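Local atomic coordinates of cryptochrome DASH (Arabidopsis thaliana, PDB entry 2J4D), a protein that repairs cyclobutane pyrimidine dimers in single-stranded DNA as a photolyase, binding FAD and a methenyltetrahydrofolate light antenna, and may also serve as a blue-light photoreceptor. Residues A136-A141 / K168-W173; L53-L58 / F140-T145. One frame throughout, in Å; residues are numbered along the deposited sequence.

Contact 1 of 2, residues A136-A141 / K168-W173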
ATOM      1  N   ALA A 136     -11.923  23.823 -17.031  1.00 31.41           N
ATOM      2  CA  ALA A 136     -11.873  22.379 -17.238  1.00 30.46           C
ATOM      3  C   ALA A 136     -13.281  21.814 -17.390  1.00 31.46           C
ATOM      4  O   ALA A 136     -14.186  22.190 -16.664  1.00 31.49           O
ATOM      5  CB  ALA A 136     -11.174  21.717 -16.060  1.00 30.25           C
ATOM      6  N   ARG A 137     -13.474  20.906 -18.335  1.00 33.51           N
ATOM      7  CA  ARG A 137     -14.794  20.316 -18.526  1.00 35.38           C
ATOM      8  C   ARG A 137     -14.988  19.159 -17.556  1.00 34.24           C
ATOM      9  O   ARG A 137     -16.110  18.826 -17.177  1.00 33.00           O
ATOM     10  CB  ARG A 137     -14.934  19.772 -19.947  1.00 40.09           C
ATOM     11  CG  ARG A 137     -14.592  20.760 -21.043  1.00 45.29           C
ATOM     12  CD  ARG A 137     -14.878  20.155 -22.411  1.00 50.77           C
ATOM     13  NE  ARG A 137     -14.572  21.085 -23.491  1.00 56.29           N
ATOM     14  CZ  ARG A 137     -14.743  20.813 -24.781  1.00 60.15           C
ATOM     15  NH1 ARG A 137     -15.222  19.632 -25.155  1.00 62.02           N
ATOM     16  NH2 ARG A 137     -14.432  21.719 -25.697  1.00 61.23           N
ATOM     17  N   THR A 138     -13.880  18.556 -17.147  1.00 30.86           N
ATOM     18  CA  THR A 138     -13.943  17.400 -16.270  1.00 26.81           C
ATOM     19  C   THR A 138     -12.760  17.305 -15.318  1.00 23.19           C
ATOM     20  O   THR A 138     -11.722  17.936 -15.520  1.00 20.73           O
ATOM     21  CB  THR A 138     -13.915  16.117 -17.101  1.00 29.31           C
ATOM     22  OG1 THR A 138     -12.754  16.149 -17.943  1.00 35.17           O
ATOM     23  CG2 THR A 138     -15.138  15.996 -17.980  1.00 30.61           C
ATOM     24  N   VAL A 139     -12.947  16.518 -14.263  1.00 20.67           N
ATOM     25  CA  VAL A 139     -11.885  16.224 -13.311  1.00 19.96           C
ATOM     26  C   VAL A 139     -11.937  14.697 -13.249  1.00 19.80           C
ATOM     27  O   VAL A 139     -12.968  14.122 -12.891  1.00 20.29           O
ATOM     28  CB  VAL A 139     -12.152  16.782 -11.901  1.00 20.31           C
ATOM     29  CG1 VAL A 139     -11.051  16.299 -10.945  1.00 20.71           C
ATOM     30  CG2 VAL A 139     -12.187  18.306 -11.932  1.00 20.74           C
ATOM     31  N   PHE A 140     -10.842  14.057 -13.642  1.00 19.83           N
ATOM     32  CA  PHE A 140     -10.726  12.601 -13.636  1.00 18.79           C
ATOM     33  C   PHE A 140      -9.930  12.147 -12.417  1.00 19.25           C
ATOM     34  O   PHE A 140      -8.978  12.807 -12.009  1.00 17.85           O
ATOM     35  CB  PHE A 140      -9.992  12.124 -14.896  1.00 21.62           C
ATOM     36  CG  PHE A 140     -10.853  12.088 -16.123  1.00 24.12           C
ATOM     37  CD1 PHE A 140     -11.716  11.022 -16.346  1.00 26.13           C
ATOM     38  CD2 PHE A 140     -10.814  13.126 -17.048  1.00 24.74           C
ATOM     39  CE1 PHE A 140     -12.532  10.990 -17.478  1.00 28.04           C
ATOM     40  CE2 PHE A 140     -11.625  13.104 -18.181  1.00 26.93           C
ATOM     41  CZ  PHE A 140     -12.486  12.032 -18.396  1.00 24.19           C
ATOM     42  N   ALA A 141     -10.323  11.014 -11.845  1.00 19.19           N
ATOM     43  CA  ALA A 141      -9.620  10.462 -10.699  1.00 19.76           C
ATOM     44  C   ALA A 141     -10.023   9.007 -10.549  1.00 19.75           C
ATOM     45  O   ALA A 141     -11.023   8.566 -11.118  1.00 18.77           O
ATOM     46  CB  ALA A 141      -9.971  11.231  -9.432  1.00 18.74           C
ATOM     47  N   LYS A 168     -17.831  18.116 -14.388  1.00 45.21           N
ATOM     48  CA  LYS A 168     -18.054  16.793 -13.934  1.00 42.62           C
ATOM     49  C   LYS A 168     -16.872  16.031 -13.394  1.00 37.47           C
ATOM     50  O   LYS A 168     -15.790  16.032 -13.976  1.00 35.36           O
ATOM     51  CB  LYS A 168     -18.695  16.054 -15.108  1.00 45.48           C
ATOM     52  CG  LYS A 168     -17.995  16.266 -16.468  1.00 54.32           C
ATOM     53  CD  LYS A 168     -18.971  16.832 -17.510  1.00 59.14           C
ATOM     54  CE  LYS A 168     -18.262  17.341 -18.775  1.00 61.01           C
ATOM     55  NZ  LYS A 168     -18.048  16.307 -19.836  1.00 63.21           N
ATOM     56  N   LEU A 169     -17.105  15.381 -12.260  1.00 33.45           N
ATOM     57  CA  LEU A 169     -16.092  14.538 -11.654  1.00 29.20           C
ATOM     58  C   LEU A 169     -16.300  13.137 -12.237  1.00 28.06           C
ATOM     59  O   LEU A 169     -17.375  12.557 -12.104  1.00 28.10           O
ATOM     60  CB  LEU A 169     -16.248  14.479 -10.128  1.00 25.74           C
ATOM     61  CG  LEU A 169     -15.295  13.519  -9.397  1.00 28.52           C
ATOM     62  CD1 LEU A 169     -13.853  13.961  -9.606  1.00 23.43           C
ATOM     63  CD2 LEU A 169     -15.616  13.488  -7.911  1.00 26.94           C
ATOM     64  N   GLU A 170     -15.273  12.607 -12.890  1.00 24.69           N
ATOM     65  CA  GLU A 170     -15.339  11.280 -13.499  1.00 26.54           C
ATOM     66  C   GLU A 170     -14.421  10.350 -12.718  1.00 22.77           C
ATOM     67  O   GLU A 170     -13.204  10.479 -12.822  1.00 22.48           O
ATOM     68  CB  GLU A 170     -14.840  11.334 -14.944  1.00 28.80           C
ATOM     69  CG  GLU A 170     -15.642  12.215 -15.881  1.00 41.85           C
ATOM     70  CD  GLU A 170     -17.031  11.674 -16.134  1.00 46.40           C
ATOM     71  OE1 GLU A 170     -17.240  10.455 -15.932  1.00 49.09           O
ATOM     72  OE2 GLU A 170     -17.908  12.463 -16.546  1.00 52.86           O
ATOM     73  N   LEU A 171     -15.000   9.425 -11.956  1.00 21.66           N
ATOM     74  CA  LEU A 171     -14.218   8.483 -11.149  1.00 21.58           C
ATOM     75  C   LEU A 171     -14.045   7.179 -11.921  1.00 21.68           C
ATOM     76  O   LEU A 171     -15.011   6.592 -12.396  1.00 21.13           O
ATOM     77  CB  LEU A 171     -14.918   8.247  -9.804  1.00 17.52           C
ATOM     78  CG  LEU A 171     -15.062   9.541  -8.981  1.00 19.14           C
ATOM     79  CD1 LEU A 171     -15.968   9.336  -7.793  1.00 17.34           C
ATOM     80  CD2 LEU A 171     -13.684  10.004  -8.530  1.00 21.40           C
ATOM     81  N   ILE A 172     -12.801   6.729 -12.041  1.00 22.07           N
ATOM     82  CA  ILE A 172     -12.491   5.527 -12.797  1.00 19.54           C
ATOM     83  C   ILE A 172     -12.054   4.382 -11.893  1.00 20.36           C
ATOM     84  O   ILE A 172     -11.224   4.572 -11.005  1.00 15.93           O
ATOM     85  CB  ILE A 172     -11.343   5.818 -13.785  1.00 22.34           C
ATOM     86  CG1 ILE A 172     -11.643   7.100 -14.569  1.00 21.67           C
ATOM     87  CG2 ILE A 172     -11.120   4.631 -14.705  1.00 21.30           C
ATOM     88  CD1 ILE A 172     -12.952   7.072 -15.318  1.00 25.62           C
ATOM     89  N   TRP A 173     -12.600   3.190 -12.106  1.00 20.76           N
ATOM     90  CA  TRP A 173     -12.172   2.068 -11.284  1.00 21.26           C
ATOM     91  C   TRP A 173     -10.754   1.669 -11.677  1.00 23.46           C
ATOM     92  O   TRP A 173     -10.416   1.618 -12.860  1.00 26.91           O
ATOM     93  CB  TRP A 173     -13.081   0.847 -11.452  1.00 20.58           C
ATOM     94  CG  TRP A 173     -12.644  -0.256 -10.548  1.00 17.78           C
ATOM     95  CD1 TRP A 173     -11.793  -1.289 -10.846  1.00 21.88           C
ATOM     96  CD2 TRP A 173     -12.918  -0.357  -9.150  1.00 20.82           C
ATOM     97  NE1 TRP A 173     -11.514  -2.019  -9.711  1.00 17.97           N
ATOM     98  CE2 TRP A 173     -12.191  -1.467  -8.656  1.00 19.96           C
ATOM     99  CE3 TRP A 173     -13.704   0.391  -8.261  1.00 19.46           C
ATOM    100  CZ2 TRP A 173     -12.226  -1.844  -7.316  1.00 16.77           C
ATOM    101  CZ3 TRP A 173     -13.739   0.014  -6.923  1.00 21.36           C
ATOM    102  CH2 TRP A 173     -13.002  -1.094  -6.465  1.00 21.72           C
TER
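Thr138 to Ala141 and Lys168 to Leu171 pair in register as parallel strands, their axes 4.7 Å apart at closest approach and their directions 20° from each other. With helix 147-161 they make a beta-alpha-beta crossover of the Rossmann-like photolyase alpha/beta domain, strand 168-172 lying at the sheet's edge. Backbone bonds pass to and fro: Val139 N to Lys168 O, Glu170 N to Val139 O (2.8 Å, 173° at the hydrogen), Ala141 N to Glu170 O and Ile172 N to Ala141 O. On the face carrying Val139 and Ala141, Val139 CG1 meets Leu169 CD1 at 3.9 Å, both residues against Leu160 of helix 147-161, and Ala141 CB touches Leu171 CD2. On the other face the Phe140 ring lies alongside Glu170, CD1 3.4 Å from Glu170 CB, while Ile172 CD1 comes to the ring edge. Replacing Phe140 by an alanine removes the ring and would probably leave Glu170 CB and Ile172 CD1 without a packing partner, with a gap toward helix 56-63. Set between its backbone N and carbonyl carbon (chi1 55°), Thr138 OG1 turns to the neighbouring strand 41-46 and is hydrogen-bonded to Thr42 OG1.

Contact 2 of 2, residues L53-L58 / F140-T145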
ATOM      1  N   LEU A  53       2.493   4.739 -15.849  1.00 21.31           N
ATOM      2  CA  LEU A  53       2.187   3.437 -16.448  1.00 22.26           C
ATOM      3  C   LEU A  53       0.836   2.861 -16.045  1.00 22.17           C
ATOM      4  O   LEU A  53       0.401   3.003 -14.900  1.00 21.11           O
ATOM      5  CB  LEU A  53       3.248   2.394 -16.078  1.00 24.67           C
ATOM      6  CG  LEU A  53       4.554   2.265 -16.857  1.00 31.50           C
ATOM      7  CD1 LEU A  53       5.313   1.061 -16.333  1.00 28.72           C
ATOM      8  CD2 LEU A  53       4.269   2.090 -18.342  1.00 33.63           C
ATOM      9  N   ASP A  54       0.185   2.201 -17.000  1.00 19.17           N
ATOM     10  CA  ASP A  54      -1.085   1.532 -16.753  1.00 20.76           C
ATOM     11  C   ASP A  54      -2.026   2.347 -15.873  1.00 20.14           C
ATOM     12  O   ASP A  54      -2.586   1.838 -14.897  1.00 19.34           O
ATOM     13  CB  ASP A  54      -0.794   0.167 -16.112  1.00 21.39           C
ATOM     14  CG  ASP A  54      -2.046  -0.657 -15.890  1.00 25.82           C
ATOM     15  OD1 ASP A  54      -2.945  -0.617 -16.753  1.00 22.83           O
ATOM     16  OD2 ASP A  54      -2.123  -1.359 -14.862  1.00 25.11           O
ATOM     17  N   ASN A  55      -2.195   3.615 -16.227  1.00 20.30           N
ATOM     18  CA  ASN A  55      -3.061   4.520 -15.482  1.00 22.56           C
ATOM     19  C   ASN A  55      -4.264   4.882 -16.353  1.00 24.08           C
ATOM     20  O   ASN A  55      -4.147   5.727 -17.244  1.00 22.71           O
ATOM     21  CB  ASN A  55      -2.296   5.800 -15.121  1.00 19.82           C
ATOM     22  CG  ASN A  55      -3.088   6.711 -14.196  1.00 21.80           C
ATOM     23  OD1 ASN A  55      -4.305   6.793 -14.289  1.00 18.00           O
ATOM     24  ND2 ASN A  55      -2.394   7.404 -13.308  1.00 18.11           N
ATOM     25  N   ASP A  56      -5.407   4.243 -16.093  1.00 21.96           N
ATOM     26  CA  ASP A  56      -6.629   4.495 -16.857  1.00 23.75           C
ATOM     27  C   ASP A  56      -7.190   5.900 -16.700  1.00 24.13           C
ATOM     28  O   ASP A  56      -7.800   6.433 -17.633  1.00 23.42           O
ATOM     29  CB  ASP A  56      -7.728   3.498 -16.478  1.00 27.47           C
ATOM     30  CG  ASP A  56      -7.501   2.133 -17.074  1.00 31.40           C
ATOM     31  OD1 ASP A  56      -6.962   2.061 -18.195  1.00 35.93           O
ATOM     32  OD2 ASP A  56      -7.870   1.135 -16.431  1.00 36.41           O
ATOM     33  N   ALA A  57      -7.023   6.493 -15.522  1.00 20.57           N
ATOM     34  CA  ALA A  57      -7.534   7.849 -15.321  1.00 22.01           C
ATOM     35  C   ALA A  57      -6.758   8.801 -16.235  1.00 22.87           C
ATOM     36  O   ALA A  57      -7.344   9.658 -16.903  1.00 21.51           O
ATOM     37  CB  ALA A  57      -7.390   8.263 -13.853  1.00 19.22           C
ATOM     38  N   LEU A  58      -5.436   8.641 -16.256  1.00 22.46           N
ATOM     39  CA  LEU A  58      -4.566   9.450 -17.104  1.00 21.07           C
ATOM     40  C   LEU A  58      -4.919   9.211 -18.571  1.00 22.16           C
ATOM     41  O   LEU A  58      -5.016  10.148 -19.362  1.00 22.40           O
ATOM     42  CB  LEU A  58      -3.102   9.070 -16.871  1.00 21.70           C
ATOM     43  CG  LEU A  58      -2.067   9.671 -17.829  1.00 24.73           C
ATOM     44  CD1 LEU A  58      -2.090  11.186 -17.727  1.00 23.37           C
ATOM     45  CD2 LEU A  58      -0.676   9.142 -17.487  1.00 24.56           C
ATOM     46  N   PHE A 140     -10.842  14.057 -13.642  1.00 19.83           N
ATOM     47  CA  PHE A 140     -10.726  12.601 -13.636  1.00 18.79           C
ATOM     48  C   PHE A 140      -9.930  12.147 -12.417  1.00 19.25           C
ATOM     49  O   PHE A 140      -8.978  12.807 -12.009  1.00 17.85           O
ATOM     50  CB  PHE A 140      -9.992  12.124 -14.896  1.00 21.62           C
ATOM     51  CG  PHE A 140     -10.853  12.088 -16.123  1.00 24.12           C
ATOM     52  CD1 PHE A 140     -11.716  11.022 -16.346  1.00 26.13           C
ATOM     53  CD2 PHE A 140     -10.814  13.126 -17.048  1.00 24.74           C
ATOM     54  CE1 PHE A 140     -12.532  10.990 -17.478  1.00 28.04           C
ATOM     55  CE2 PHE A 140     -11.625  13.104 -18.181  1.00 26.93           C
ATOM     56  CZ  PHE A 140     -12.486  12.032 -18.396  1.00 24.19           C
ATOM     57  N   ALA A 141     -10.323  11.014 -11.845  1.00 19.19           N
ATOM     58  CA  ALA A 141      -9.620  10.462 -10.699  1.00 19.76           C
ATOM     59  C   ALA A 141     -10.023   9.007 -10.549  1.00 19.75           C
ATOM     60  O   ALA A 141     -11.023   8.566 -11.118  1.00 18.77           O
ATOM     61  CB  ALA A 141      -9.971  11.231  -9.432  1.00 18.74           C
ATOM     62  N   HIS A 142      -9.233   8.258  -9.793  1.00 20.20           N
ATOM     63  CA  HIS A 142      -9.553   6.865  -9.552  1.00 17.67           C
ATOM     64  C   HIS A 142     -10.548   6.794  -8.415  1.00 18.07           C
ATOM     65  O   HIS A 142     -10.489   7.583  -7.475  1.00 16.08           O
ATOM     66  CB  HIS A 142      -8.294   6.079  -9.198  1.00 18.84           C
ATOM     67  CG  HIS A 142      -7.513   5.652 -10.397  1.00 20.54           C
ATOM     68  ND1 HIS A 142      -7.992   4.730 -11.303  1.00 27.84           N
ATOM     69  CD2 HIS A 142      -6.298   6.031 -10.853  1.00 15.00           C
ATOM     70  CE1 HIS A 142      -7.102   4.558 -12.266  1.00 24.01           C
ATOM     71  NE2 HIS A 142      -6.064   5.337 -12.017  1.00 24.63           N
ATOM     72  N   LYS A 143     -11.464   5.839  -8.515  1.00 17.85           N
ATOM     73  CA  LYS A 143     -12.492   5.629  -7.507  1.00 16.51           C
ATOM     74  C   LYS A 143     -11.884   4.958  -6.285  1.00 18.69           C
ATOM     75  O   LYS A 143     -11.089   4.025  -6.417  1.00 18.34           O
ATOM     76  CB  LYS A 143     -13.582   4.719  -8.076  1.00 18.69           C
ATOM     77  CG  LYS A 143     -14.760   4.459  -7.130  1.00 17.18           C
ATOM     78  CD  LYS A 143     -15.738   5.636  -7.141  1.00 18.75           C
ATOM     79  CE  LYS A 143     -16.873   5.432  -6.145  1.00 18.88           C
ATOM     80  NZ  LYS A 143     -16.381   5.546  -4.741  1.00 17.77           N
ATOM     81  N   GLU A 144     -12.233   5.436  -5.098  1.00 18.77           N
ATOM     82  CA  GLU A 144     -11.740   4.805  -3.880  1.00 19.21           C
ATOM     83  C   GLU A 144     -12.920   4.083  -3.229  1.00 19.85           C
ATOM     84  O   GLU A 144     -14.061   4.213  -3.686  1.00 20.14           O
ATOM     85  CB  GLU A 144     -11.120   5.838  -2.942  1.00 17.29           C
ATOM     86  CG  GLU A 144      -9.736   6.280  -3.391  1.00 20.13           C
ATOM     87  CD  GLU A 144      -8.674   5.192  -3.211  1.00 28.92           C
ATOM     88  OE1 GLU A 144      -9.034   4.040  -2.887  1.00 28.10           O
ATOM     89  OE2 GLU A 144      -7.473   5.493  -3.394  1.00 26.04           O
ATOM     90  N   THR A 145     -12.666   3.334  -2.164  1.00 19.66           N
ATOM     91  CA  THR A 145     -13.745   2.565  -1.551  1.00 19.22           C
ATOM     92  C   THR A 145     -14.190   2.872  -0.123  1.00 20.44           C
ATOM     93  O   THR A 145     -15.363   2.686   0.202  1.00 21.24           O
ATOM     94  CB  THR A 145     -13.420   1.053  -1.599  1.00 22.41           C
ATOM     95  OG1 THR A 145     -12.206   0.805  -0.877  1.00 19.18           O
ATOM     96  CG2 THR A 145     -13.252   0.577  -3.035  1.00 22.75           C
TER
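His142 and Asn55 make the one side-chain hydrogen bond of this contact, His142 NE2 donating to Asn55 OD1 at 3.2 Å and a bent 140°. The donor stands above the amide plane, and the oxygen is tilted from the imidazole plane. Asn55 is the N-cap of helix 56-63: the same OD1 takes Leu58 N at 2.9 Å, nearly straight at 170°, from the opposite face of the amide. Its CG is anti to the backbone N (chi1 -173°), which turns the oxygen back over the first turn of the helix. The apolar part is a CH-pi contact: Ala57 CB sits over one face of the imidazole, 3.9 Å from the ring centroid and displaced toward the rim at NE2. Asp56 N lies near the ring plane at the CE1 edge, 4.2 Å from that carbon. Farther back on the strand, Ala57 O approaches Phe140 CB at 4.1 Å. Helix 56-63 thereby rests its N-terminal turn on the end of strand 138-142 in the alpha/beta domain. With ND1 probably bonded to Ile172 O as well, both ring nitrogens would be donors, which is consistent with a protonated imidazole and would limit its rotation.

How the contacts relate
Strand 138-142 serves both contacts, whose centres are 9 Å apart, and Phe140 and Ala141 belong to each. Contact 1 is strand-to-strand pairing at the sheet's edge, partly buried and carried by repeated backbone bonds, with Lys168 and Arg137 exposed to solvent. Contact 2 is buried and much smaller, 197 against 468 Å², and sets a helix start on the strand's end through one side-chain bond and a methyl over a ring. They join at Ile172, whose carbonyl O meets Lys143 N at 2.8 Å and probably accepts from His142 ND1 as well.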